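Local atomic coordinates of MxaA (Stigmatella aurantiaca, PDB entry 4W4T), a protein that carries at its C-terminal end the reductase domain modelled here, which binds NADPH and probably releases the finished myxalamid chain as a primary alcohol. Residues A164-G169 and Q220-A225; A34-D39 and A225-R230; V191-L196 and I241-R246; D144-N149 and K183-V188. All coordinates share one frame; numbering follows the deposited sequence.

Contact 1: residues A164-G169 and Q220-A225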
loop_
_atom_site.group_PDB
_atom_site.type_symbol
_atom_site.label_atom_id
_atom_site.label_comp_id
_atom_site.label_asym_id
_atom_site.label_seq_id
_atom_site.Cartn_x
_atom_site.Cartn_y
_atom_site.Cartn_z
ATOM N N ALA A 164 5.659 19.330 0.768
ATOM C CA ALA A 164 5.069 20.391 1.590
ATOM C C ALA A 164 5.588 20.340 3.030
ATOM O O ALA A 164 6.043 21.356 3.554
ATOM C CB ALA A 164 3.543 20.301 1.578
ATOM N N ALA A 165 5.532 19.162 3.653
ATOM C CA ALA A 165 5.892 19.049 5.064
ATOM C C ALA A 165 7.401 19.101 5.287
ATOM O O ALA A 165 7.868 19.741 6.234
ATOM C CB ALA A 165 5.325 17.781 5.663
ATOM N N ASN A 166 8.165 18.427 4.432
ATOM C CA ASN A 166 9.596 18.283 4.685
ATOM C C ASN A 166 10.437 19.354 4.030
ATOM O O ASN A 166 11.366 19.877 4.644
ATOM C CB ASN A 166 10.055 16.878 4.244
ATOM C CG ASN A 166 9.376 15.789 5.041
ATOM O OD1 ASN A 166 8.620 16.074 5.977
ATOM N ND2 ASN A 166 9.613 14.538 4.673
ATOM N N VAL A 167 10.097 19.720 2.798
ATOM C CA VAL A 167 10.895 20.705 2.096
ATOM C C VAL A 167 10.364 22.102 2.407
ATOM O O VAL A 167 11.093 22.927 2.949
ATOM C CB VAL A 167 10.917 20.469 0.568
ATOM C CG1 VAL A 167 11.711 21.584 -0.111
ATOM C CG2 VAL A 167 11.514 19.084 0.243
ATOM N N LEU A 168 9.103 22.368 2.087
ATOM C CA LEU A 168 8.587 23.711 2.316
ATOM C C LEU A 168 8.483 24.009 3.822
ATOM O O LEU A 168 8.770 25.135 4.259
ATOM C CB LEU A 168 7.245 23.899 1.621
ATOM C CG LEU A 168 7.281 23.664 0.103
ATOM C CD1 LEU A 168 5.933 24.048 -0.501
ATOM C CD2 LEU A 168 8.419 24.441 -0.575
ATOM N N GLY A 169 8.133 22.999 4.615
ATOM C CA GLY A 169 8.056 23.183 6.052
ATOM C C GLY A 169 9.395 23.626 6.635
ATOM O O GLY A 169 9.449 24.523 7.473
ATOM N N GLN A 220 14.631 11.369 -0.370
ATOM C CA GLN A 220 14.759 12.485 -1.290
ATOM C C GLN A 220 14.320 13.800 -0.651
ATOM O O GLN A 220 15.008 14.812 -0.771
ATOM C CB GLN A 220 13.947 12.207 -2.550
ATOM C CG GLN A 220 14.582 11.120 -3.385
ATOM C CD GLN A 220 13.675 10.636 -4.481
ATOM O OE1 GLN A 220 12.445 10.741 -4.385
ATOM N NE2 GLN A 220 14.275 10.111 -5.538
ATOM N N SER A 221 13.197 13.783 0.056
ATOM C CA SER A 221 12.686 15.034 0.639
ATOM C C SER A 221 13.575 15.522 1.795
ATOM O O SER A 221 13.754 16.725 1.990
ATOM C CB SER A 221 11.241 14.862 1.119
ATOM O OG SER A 221 11.139 14.005 2.243
ATOM N N LYS A 222 14.160 14.589 2.537
ATOM C CA LYS A 222 15.011 14.965 3.664
ATOM C C LYS A 222 16.374 15.457 3.159
ATOM O O LYS A 222 16.991 16.325 3.765
ATOM C CB LYS A 222 15.174 13.791 4.639
ATOM C CG LYS A 222 13.884 13.410 5.380
ATOM C CD LYS A 222 13.365 14.521 6.314
ATOM C CE LYS A 222 14.206 14.628 7.600
ATOM N NZ LYS A 222 13.558 15.510 8.631
ATOM N N TRP A 223 16.831 14.911 2.039
ATOM C CA TRP A 223 18.051 15.408 1.413
ATOM C C TRP A 223 17.870 16.888 1.040
ATOM O O TRP A 223 18.709 17.737 1.346
ATOM C CB TRP A 223 18.383 14.579 0.177
ATOM C CG TRP A 223 19.612 14.992 -0.563
ATOM C CD1 TRP A 223 20.874 14.490 -0.410
ATOM C CD2 TRP A 223 19.693 15.972 -1.608
ATOM N NE1 TRP A 223 21.741 15.109 -1.289
ATOM C CE2 TRP A 223 21.039 16.017 -2.036
ATOM C CE3 TRP A 223 18.759 16.816 -2.221
ATOM C CZ2 TRP A 223 21.472 16.879 -3.048
ATOM C CZ3 TRP A 223 19.188 17.665 -3.233
ATOM C CH2 TRP A 223 20.536 17.694 -3.630
ATOM N N VAL A 224 16.772 17.190 0.366
ATOM C CA VAL A 224 16.496 18.568 -0.017
ATOM C C VAL A 224 16.403 19.477 1.223
ATOM O O VAL A 224 16.983 20.575 1.254
ATOM C CB VAL A 224 15.198 18.646 -0.849
ATOM C CG1 VAL A 224 14.846 20.080 -1.170
ATOM C CG2 VAL A 224 15.365 17.846 -2.131
ATOM N N ALA A 225 15.662 19.034 2.237
ATOM C CA ALA A 225 15.534 19.817 3.468
ATOM C C ALA A 225 16.905 20.125 4.078
ATOM O O ALA A 225 17.180 21.270 4.467
ATOM C CB ALA A 225 14.657 19.088 4.480
#
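Asn-166 and Val-167 pack against Ser-221, Val-224 and Ala-225 in a buried, nearly parallel helix-helix contact: the two segments approach to 8.2 Å between axes, at 14°. The polar part is a single straight bond. Asn-166 ND2 points an N-H in the amide plane at Ser-221 OG, 2.9 Å away. The other end of the amide takes Leu-152 N on OD1, so both ends are held and the flip of the group is fixed. Ser-221 OG also bonds back to Tyr-218 O in its own helix, with the hydroxyl tucked between backbone N and carbonyl carbon (chi1 69°). Beside this, Val-167 lays both methyls on the second helix: CG1 meets Val-224 CG1 at 3.6 Å, and CG2 lies 3.7 Å from Ser-221 O. The small Ala-225 lets the backbones come close, its CB resting 3.4 Å from Asn-166 O. Lys-222 leans in with its bent chain, though its NZ goes on to Val-188 O at the end of strand 185-188. Helix 159-177 and helix 217-234 thus lie side by side, with Met-32 of helix 28-35 touching Val-224, and Tyr-159 touching both Val-167 and Val-224.

Contact 2: residues A34-D39 and A225-R230; sequences ADAVLD and AEKLVR
Leu-228 pushes its branched end into the chain from Asp-35 to Leu-38, which follows on from helix 28-35. Its CB stays back from that chain, but Leu-228 CG, set anti to the carbonyl carbon (chi1 -71°), already lies 3.9 Å from Asp-35 O. At the fork the two methyls part. Leu-228 CD1 lies between Asp-35 O and helix 159-177, where Val-167 O is 3.7 Å from it. Leu-228 CD2 goes deeper: it is 3.4 Å from Asp-35 O and equally near Ala-36 O, with the carbonyl carbon of Val-37 close by and CD1 of Leu-38 4.0 Å off. Leu-38 also reaches the helix backbone, its CD2 3.7 Å from Leu-228 O. Beside this, Ala-36 CB rests on Lys-227 CB at 3.7 Å, while the rest of the lysine bends away. The polar ties run to third parties. Asp-35 OD2 takes Tyr-159 OH and Arg-163 NE, and Leu-38 O takes Arg-235 NH2. Further round helix 217-234, Arg-230 grips Glu-226 side-on with NE and NH2; Arg-230 NE lies 2.9 Å from Glu-226 OE2, which also makes a salt bridge to Arg-243. What results is packing of aliphatic groups on each other and on backbone carbonyls, without a direct hydrogen bond, where an N-terminal helix and the chain after it cover a helix flanking the sheet of a Rossmann-type fold. That helix also bears Tyr-218 and Lys-222, spaced as in the YxxxK motif of short-chain dehydrogenases.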
loop_
_atom_site.group_PDB
_atom_site.type_symbol
_atom_site.label_atom_id
_atom_site.label_comp_id
_atom_site.label_asym_id
_atom_site.label_seq_id
_atom_site.Cartn_x
_atom_site.Cartn_y
_atom_site.Cartn_z
ATOM N N ALA A 34 16.239 21.984 -7.771
ATOM C CA ALA A 34 15.520 23.250 -7.793
ATOM C C ALA A 34 15.031 23.602 -6.391
ATOM O O ALA A 34 15.182 24.738 -5.943
ATOM C CB ALA A 34 14.349 23.189 -8.764
ATOM N N ASP A 35 14.448 22.622 -5.705
ATOM C CA ASP A 35 13.874 22.837 -4.371
ATOM C C ASP A 35 14.941 23.090 -3.290
ATOM O O ASP A 35 14.647 23.677 -2.234
ATOM C CB ASP A 35 12.996 21.636 -3.981
ATOM C CG ASP A 35 11.665 21.609 -4.741
ATOM O OD1 ASP A 35 11.245 22.673 -5.248
ATOM O OD2 ASP A 35 11.027 20.534 -4.832
ATOM N N ALA A 36 16.174 22.659 -3.552
ATOM C CA ALA A 36 17.274 22.847 -2.604
ATOM C C ALA A 36 17.839 24.269 -2.642
ATOM O O ALA A 36 18.703 24.611 -1.848
ATOM C CB ALA A 36 18.388 21.831 -2.869
ATOM N N VAL A 37 17.355 25.093 -3.568
ATOM C CA VAL A 37 17.780 26.488 -3.624
ATOM C C VAL A 37 16.988 27.301 -2.612
ATOM O O VAL A 37 15.767 27.354 -2.671
ATOM C CB VAL A 37 17.605 27.072 -5.032
ATOM C CG1 VAL A 37 17.909 28.561 -5.046
ATOM C CG2 VAL A 37 18.501 26.325 -6.011
ATOM N N LEU A 38 17.692 27.924 -1.670
ATOM C CA LEU A 38 17.042 28.676 -0.602
ATOM C C LEU A 38 16.734 30.112 -1.042
ATOM O O LEU A 38 17.639 30.831 -1.477
ATOM C CB LEU A 38 17.923 28.687 0.649
ATOM C CG LEU A 38 17.321 29.300 1.914
ATOM C CD1 LEU A 38 16.055 28.564 2.320
ATOM C CD2 LEU A 38 18.334 29.279 3.036
ATOM N N ASP A 39 15.464 30.505 -0.927
ATOM C CA ASP A 39 15.008 31.851 -1.293
ATOM C C ASP A 39 15.969 32.908 -0.775
ATOM O O ASP A 39 16.420 32.835 0.370
ATOM C CB ASP A 39 13.620 32.121 -0.737
ATOM C CG ASP A 39 12.574 31.208 -1.318
ATOM O OD1 ASP A 39 12.790 30.669 -2.428
ATOM O OD2 ASP A 39 11.527 31.022 -0.664
ATOM N N ALA A 225 15.662 19.034 2.237
ATOM C CA ALA A 225 15.534 19.817 3.468
ATOM C C ALA A 225 16.905 20.125 4.078
ATOM O O ALA A 225 17.180 21.270 4.467
ATOM C CB ALA A 225 14.657 19.088 4.480
ATOM N N GLU A 226 17.777 19.123 4.140
ATOM C CA GLU A 226 19.078 19.362 4.761
ATOM C C GLU A 226 19.919 20.312 3.915
ATOM O O GLU A 226 20.664 21.118 4.463
ATOM C CB GLU A 226 19.832 18.046 5.003
ATOM C CG GLU A 226 20.772 18.123 6.213
ATOM C CD GLU A 226 21.704 16.934 6.277
ATOM O OE1 GLU A 226 21.337 15.930 6.911
ATOM O OE2 GLU A 226 22.793 17.013 5.679
ATOM N N LYS A 227 19.787 20.242 2.592
ATOM C CA LYS A 227 20.449 21.225 1.717
ATOM C C LYS A 227 20.010 22.654 2.047
ATOM O O LYS A 227 20.841 23.567 2.116
ATOM C CB LYS A 227 20.169 20.927 0.244
ATOM C CG LYS A 227 20.782 19.621 -0.249
ATOM C CD LYS A 227 22.280 19.742 -0.417
ATOM C CE LYS A 227 22.631 20.351 -1.760
ATOM N NZ LYS A 227 24.116 20.397 -1.923
ATOM N N LEU A 228 18.714 22.841 2.268
ATOM C CA LEU A 228 18.186 24.166 2.604
ATOM C C LEU A 228 18.792 24.661 3.904
ATOM O O LEU A 228 19.191 25.821 4.010
ATOM C CB LEU A 228 16.667 24.143 2.716
ATOM C CG LEU A 228 15.904 23.968 1.403
ATOM C CD1 LEU A 228 14.409 23.943 1.674
ATOM C CD2 LEU A 228 16.246 25.085 0.426
ATOM N N VAL A 229 18.873 23.759 4.881
ATOM C CA VAL A 229 19.393 24.107 6.195
ATOM C C VAL A 229 20.886 24.434 6.100
ATOM O O VAL A 229 21.370 25.392 6.718
ATOM C CB VAL A 229 19.140 22.969 7.207
ATOM C CG1 VAL A 229 19.867 23.241 8.514
ATOM C CG2 VAL A 229 17.653 22.826 7.470
ATOM N N ARG A 230 21.615 23.665 5.300
ATOM C CA ARG A 230 23.034 23.958 5.100
ATOM C C ARG A 230 23.265 25.332 4.452
ATOM O O ARG A 230 24.162 26.076 4.860
ATOM C CB ARG A 230 23.692 22.846 4.282
ATOM C CG ARG A 230 23.808 21.551 5.092
ATOM C CD ARG A 230 24.689 20.486 4.456
ATOM N NE ARG A 230 24.634 19.280 5.292
ATOM C CZ ARG A 230 25.384 19.094 6.373
ATOM N NH1 ARG A 230 26.268 20.024 6.731
ATOM N NH2 ARG A 230 25.258 17.990 7.101
#

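Contact 3: residues V191-L196 and I241-R246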
loop_
_atom_site.group_PDB
_atom_site.type_symbol
_atom_site.label_atom_id
_atom_site.label_comp_id
_atom_site.label_asym_id
_atom_site.label_seq_id
_atom_site.Cartn_x
_atom_site.Cartn_y
_atom_site.Cartn_z
ATOM N N VAL A 191 19.781 9.813 8.895
ATOM C CA VAL A 191 20.862 9.163 8.160
ATOM C C VAL A 191 20.396 8.784 6.758
ATOM O O VAL A 191 21.214 8.504 5.883
ATOM C CB VAL A 191 21.392 7.902 8.881
ATOM C CG1 VAL A 191 21.991 8.288 10.226
ATOM C CG2 VAL A 191 20.283 6.855 9.022
ATOM N N SER A 192 19.085 8.793 6.529
ATOM C CA SER A 192 18.574 8.454 5.193
ATOM C C SER A 192 18.842 9.524 4.129
ATOM O O SER A 192 18.486 9.335 2.956
ATOM C CB SER A 192 17.079 8.157 5.259
ATOM O OG SER A 192 16.877 6.978 6.005
ATOM N N VAL A 193 19.475 10.639 4.499
ATOM C CA VAL A 193 19.952 11.561 3.472
ATOM C C VAL A 193 21.211 11.019 2.778
ATOM O O VAL A 193 21.683 11.602 1.793
ATOM C CB VAL A 193 20.258 12.975 4.034
ATOM C CG1 VAL A 193 19.054 13.516 4.769
ATOM C CG2 VAL A 193 21.507 12.967 4.936
ATOM N N LEU A 194 21.737 9.911 3.301
ATOM C CA LEU A 194 22.964 9.275 2.793
ATOM C C LEU A 194 22.684 8.076 1.880
ATOM O O LEU A 194 21.695 7.358 2.068
ATOM C CB LEU A 194 23.843 8.806 3.963
ATOM C CG LEU A 194 24.240 9.833 5.023
ATOM C CD1 LEU A 194 24.956 9.134 6.199
ATOM C CD2 LEU A 194 25.119 10.923 4.426
ATOM N N PRO A 195 23.569 7.836 0.901
ATOM C CA PRO A 195 23.404 6.659 0.033
ATOM C C PRO A 195 23.564 5.354 0.805
ATOM O O PRO A 195 24.346 5.297 1.759
ATOM C CB PRO A 195 24.529 6.813 -0.993
ATOM C CG PRO A 195 25.584 7.605 -0.280
ATOM C CD PRO A 195 24.814 8.573 0.609
ATOM N N LEU A 196 22.825 4.328 0.385
ATOM C CA LEU A 196 22.884 3.005 0.979
ATOM C C LEU A 196 23.914 2.156 0.262
ATOM O O LEU A 196 24.244 2.432 -0.886
ATOM C CB LEU A 196 21.525 2.315 0.887
ATOM C CG LEU A 196 20.298 3.090 1.362
ATOM C CD1 LEU A 196 19.046 2.325 0.954
ATOM C CD2 LEU A 196 20.360 3.280 2.869
ATOM N N ILE A 241 22.986 20.161 12.925
ATOM C CA ILE A 241 22.311 19.148 12.116
ATOM C C ILE A 241 22.482 17.782 12.739
ATOM O O ILE A 241 23.590 17.278 12.844
ATOM C CB ILE A 241 22.841 19.137 10.675
ATOM C CG1 ILE A 241 22.571 20.512 10.034
ATOM C CG2 ILE A 241 22.207 17.990 9.874
ATOM C CD1 ILE A 241 23.137 20.658 8.625
ATOM N N LEU A 242 21.365 17.206 13.171
ATOM C CA LEU A 242 21.345 15.939 13.889
ATOM C C LEU A 242 20.697 14.874 13.019
ATOM O O LEU A 242 19.552 15.033 12.615
ATOM C CB LEU A 242 20.582 16.100 15.206
ATOM C CG LEU A 242 21.118 17.351 15.905
ATOM C CD1 LEU A 242 20.046 18.151 16.611
ATOM C CD2 LEU A 242 22.228 16.951 16.840
ATOM N N ARG A 243 21.430 13.794 12.742
ATOM C CA ARG A 243 20.927 12.719 11.890
ATOM C C ARG A 243 20.751 11.438 12.698
ATOM O O ARG A 243 21.712 10.702 12.906
ATOM C CB ARG A 243 21.893 12.439 10.731
ATOM C CG ARG A 243 22.181 13.591 9.791
ATOM C CD ARG A 243 23.278 13.156 8.795
ATOM N NE ARG A 243 23.491 14.100 7.701
ATOM C CZ ARG A 243 24.589 14.142 6.953
ATOM N NH1 ARG A 243 25.600 13.308 7.193
ATOM N NH2 ARG A 243 24.679 15.020 5.964
ATOM N N PRO A 244 19.528 11.170 13.166
ATOM C CA PRO A 244 19.266 9.919 13.877
ATOM C C PRO A 244 19.330 8.725 12.938
ATOM O O PRO A 244 19.019 8.884 11.771
ATOM C CB PRO A 244 17.843 10.108 14.412
ATOM C CG PRO A 244 17.609 11.602 14.367
ATOM C CD PRO A 244 18.349 12.051 13.151
ATOM N N GLY A 245 19.736 7.570 13.443
ATOM C CA GLY A 245 19.647 6.335 12.684
ATOM C C GLY A 245 18.260 5.733 12.781
ATOM O O GLY A 245 17.251 6.432 12.696
ATOM N N ARG A 246 18.203 4.419 12.965
ATOM C CA ARG A 246 16.935 3.726 13.129
ATOM C C ARG A 246 16.522 3.833 14.596
ATOM O O ARG A 246 17.104 3.173 15.469
ATOM C CB ARG A 246 17.056 2.265 12.697
ATOM C CG ARG A 246 15.839 1.430 13.009
ATOM C CD ARG A 246 16.039 -0.014 12.543
ATOM N NE ARG A 246 16.082 -0.133 11.087
ATOM C CZ ARG A 246 17.146 -0.548 10.406
ATOM N NH1 ARG A 246 18.255 -0.882 11.056
ATOM N NH2 ARG A 246 17.105 -0.635 9.076
#
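Pro-244 O receives Val-191 N at 3.1 Å in the one hydrogen bond between these segments; the N-H points fairly straight at it (160°), but the donor stands 30° out of the carbonyl plane. Both methyls of Val-191 crowd the same oxygen, CG1 at 3.4 Å from Pro-244 O, and CG2 continues to Gly-245 CA at 3.8 Å. From there the 3-10 turn brings Val-193 and Leu-194 over Arg-243, whose chain runs extended from CG to NE. One face of the Arg-243 guanidinium is covered by two methyls: Val-193 CG2 lies 3.6 Å from NE, and Leu-194 CD2 lies 3.7 Å from NH1, each side chain crossing the arginine at about a right angle. The polar work is done further on, where NH2 makes a salt bridge to Glu-226 and NH1 bonds His-309. Arg-230 comes close to NH2 too, and the shared carboxylate probably offsets the two like charges. A leucine in place of Arg-243 would probably leave Glu-226 and His-309 without this mate and strip the flat surface from beneath Val-193 and Leu-194. A loop leaving one parallel strand and leaning on the next, with Val-193 beside the NADPH-binding Lys-222, belongs to the cofactor end of a Rossmann-type sheet.

Contact 4: residues D144-N149 and K183-V188; sequences DAIYHN and KPLHYV
Tyr-147 and His-186 stand side by side on one face of the sheet, pointing the same way, with ring planes at 42°. The imidazole leans over the tyrosine: His-186 CD2 sits 3.5 Å from Tyr-147 CZ, above the ring and offset toward its rim, and His-186 CB makes a CH-pi contact over the same face. Outside hydrogen bonds hold both groups in that pose, Tyr-147 OH to Ser-298 and His-186 ND1 to Thr-240. An alanine in place of Tyr-147 would uncover this side of the imidazole, is likely to open a gap beside it, and would leave Ser-298 without its phenolic partner. The opposite face carries Ile-146, His-148, Leu-185 and Tyr-187. His-148 and Tyr-187 both hold CG opposite the backbone N (chi1 -179° and 174°), which sends the rings out alongside each other, His-148 CD2 meeting the edge of the tyrosine at Tyr-187 CE1, 3.5 Å away. The imidazole cannot turn easily, since ND1 bonds Thr-61 and NE2 bonds Thr-170. Leu-185 CD1 packs between Ile-146 and His-148, 3.7 Å from Ile-146 CG2 and equally near His-148 CB. Between the two faces runs the backbone ladder, its shortest rung His-186 N to Ile-146 O at 2.7 Å. At the far end the NADPH-binding Asn-149 touches Val-188 CG1 through OD1, at 3.5 Å. Two parallel neighbours joined through helix 159-177 form a classic beta-alpha-beta crossover of the Rossmann fold.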
loop_
_atom_site.group_PDB
_atom_site.type_symbol
_atom_site.label_atom_id
_atom_site.label_comp_id
_atom_site.label_asym_id
_atom_site.label_seq_id
_atom_site.Cartn_x
_atom_site.Cartn_y
_atom_site.Cartn_z
ATOM N N ASP A 144 13.182 32.099 20.949
ATOM C CA ASP A 144 14.624 32.285 21.014
ATOM C C ASP A 144 15.365 31.238 20.189
ATOM O O ASP A 144 16.399 31.526 19.592
ATOM C CB ASP A 144 15.128 32.235 22.471
ATOM C CG ASP A 144 14.753 33.488 23.279
ATOM O OD1 ASP A 144 14.396 34.531 22.683
ATOM O OD2 ASP A 144 14.845 33.438 24.519
ATOM N N ALA A 145 14.841 30.023 20.178
ATOM C CA ALA A 145 15.499 28.933 19.460
ATOM C C ALA A 145 14.483 27.899 18.962
ATOM O O ALA A 145 13.353 27.799 19.458
ATOM C CB ALA A 145 16.562 28.279 20.353
ATOM N N ILE A 146 14.881 27.146 17.944
ATOM C CA ILE A 146 13.983 26.207 17.281
ATOM C C ILE A 146 14.568 24.796 17.240
ATOM O O ILE A 146 15.703 24.604 16.813
ATOM C CB ILE A 146 13.680 26.644 15.829
ATOM C CG1 ILE A 146 13.025 28.028 15.818
ATOM C CG2 ILE A 146 12.761 25.625 15.142
ATOM C CD1 ILE A 146 13.251 28.804 14.541
ATOM N N TYR A 147 13.785 23.824 17.689
ATOM C CA TYR A 147 14.093 22.416 17.484
ATOM C C TYR A 147 13.123 21.900 16.426
ATOM O O TYR A 147 11.938 21.720 16.697
ATOM C CB TYR A 147 13.979 21.612 18.784
ATOM C CG TYR A 147 15.065 21.943 19.803
ATOM C CD1 TYR A 147 15.082 23.165 20.451
ATOM C CD2 TYR A 147 16.060 21.024 20.115
ATOM C CE1 TYR A 147 16.064 23.482 21.385
ATOM C CE2 TYR A 147 17.049 21.335 21.045
ATOM C CZ TYR A 147 17.046 22.570 21.671
ATOM O OH TYR A 147 18.019 22.877 22.607
ATOM N N HIS A 148 13.632 21.687 15.216
ATOM C CA HIS A 148 12.773 21.288 14.109
ATOM C C HIS A 148 12.804 19.762 13.888
ATOM O O HIS A 148 13.696 19.225 13.227
ATOM C CB HIS A 148 13.175 22.064 12.838
ATOM C CG HIS A 148 12.333 21.730 11.641
ATOM N ND1 HIS A 148 11.009 21.372 11.744
ATOM C CD2 HIS A 148 12.641 21.665 10.324
ATOM C CE1 HIS A 148 10.527 21.115 10.538
ATOM N NE2 HIS A 148 11.500 21.277 9.661
ATOM N N ASN A 149 11.828 19.080 14.477
ATOM C CA ASN A 149 11.714 17.626 14.409
ATOM C C ASN A 149 10.430 17.195 13.684
ATOM O O ASN A 149 10.137 16.008 13.572
ATOM C CB ASN A 149 11.755 17.023 15.826
ATOM C CG ASN A 149 11.585 15.511 15.826
ATOM O OD1 ASN A 149 12.228 14.805 15.055
ATOM N ND2 ASN A 149 10.673 15.018 16.654
ATOM N N LYS A 183 17.317 33.205 15.225
ATOM C CA LYS A 183 17.001 32.101 16.108
ATOM C C LYS A 183 17.816 30.866 15.725
ATOM O O LYS A 183 17.654 30.327 14.629
ATOM C CB LYS A 183 15.503 31.778 16.060
ATOM C CG LYS A 183 14.604 32.991 16.254
ATOM C CD LYS A 183 13.137 32.635 16.084
ATOM C CE LYS A 183 12.242 33.909 16.044
ATOM N NZ LYS A 183 12.610 34.822 14.919
ATOM N N PRO A 184 18.696 30.416 16.626
ATOM C CA PRO A 184 19.409 29.169 16.334
ATOM C C PRO A 184 18.446 28.021 16.058
ATOM O O PRO A 184 17.346 27.926 16.639
ATOM C CB PRO A 184 20.221 28.919 17.607
ATOM C CG PRO A 184 20.477 30.303 18.136
ATOM C CD PRO A 184 19.193 31.058 17.854
ATOM N N LEU A 185 18.877 27.153 15.153
ATOM C CA LEU A 185 18.054 26.061 14.683
ATOM C C LEU A 185 18.731 24.717 14.918
ATOM O O LEU A 185 19.830 24.477 14.434
ATOM C CB LEU A 185 17.755 26.233 13.201
ATOM C CG LEU A 185 17.156 24.978 12.564
ATOM C CD1 LEU A 185 15.751 24.723 13.102
ATOM C CD2 LEU A 185 17.166 25.111 11.060
ATOM N N HIS A 186 18.083 23.858 15.681
ATOM C CA HIS A 186 18.592 22.504 15.866
ATOM C C HIS A 186 17.734 21.598 15.008
ATOM O O HIS A 186 16.571 21.337 15.319
ATOM C CB HIS A 186 18.582 22.137 17.342
ATOM C CG HIS A 186 19.257 23.175 18.179
ATOM N ND1 HIS A 186 20.619 23.374 18.137
ATOM C CD2 HIS A 186 18.761 24.137 18.991
ATOM C CE1 HIS A 186 20.936 24.394 18.914
ATOM N NE2 HIS A 186 19.826 24.869 19.451
ATOM N N TYR A 187 18.307 21.175 13.885
ATOM C CA TYR A 187 17.518 20.511 12.849
ATOM C C TYR A 187 17.657 18.994 12.924
ATOM O O TYR A 187 18.760 18.463 12.832
ATOM C CB TYR A 187 17.933 21.017 11.462
ATOM C CG TYR A 187 17.249 20.246 10.367
ATOM C CD1 TYR A 187 15.861 20.194 10.305
ATOM C CD2 TYR A 187 17.978 19.542 9.427
ATOM C CE1 TYR A 187 15.214 19.468 9.318
ATOM C CE2 TYR A 187 17.339 18.813 8.427
ATOM C CZ TYR A 187 15.957 18.782 8.385
ATOM O OH TYR A 187 15.312 18.045 7.413
ATOM N N VAL A 188 16.534 18.303 13.093
ATOM C CA VAL A 188 16.543 16.845 13.086
ATOM C C VAL A 188 16.371 16.327 11.661
ATOM O O VAL A 188 15.274 16.347 11.082
ATOM C CB VAL A 188 15.477 16.266 14.014
ATOM C CG1 VAL A 188 15.625 14.737 14.082
ATOM C CG2 VAL A 188 15.638 16.883 15.430
#

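How the contacts relate
Along the chain, contact 4 is complete before contact 3 begins, the segments of contact 1 interleave with those of both, and contact 2 ties the N-terminal residues 34-39 to a helix nearly two hundred residues later. Contacts 1 and 2 are closest, about 8 Å between centres; they share Ala-225 and helix 217-234. Contacts 3 and 4, about 18 Å apart between centres, both involve one parallel sheet, where strand 239-248 neighbours strand 185-188 and Leu-242 N bonds Tyr-187 O. Helix 217-234 meets both: Ala-225 touches Tyr-187 of contact 4, and Glu-226 reaches Arg-243 of contact 3. The helix carrying Lys-222 is thus fixed against sheet, neighbouring helix and N-terminal segment, beside the NADPH site.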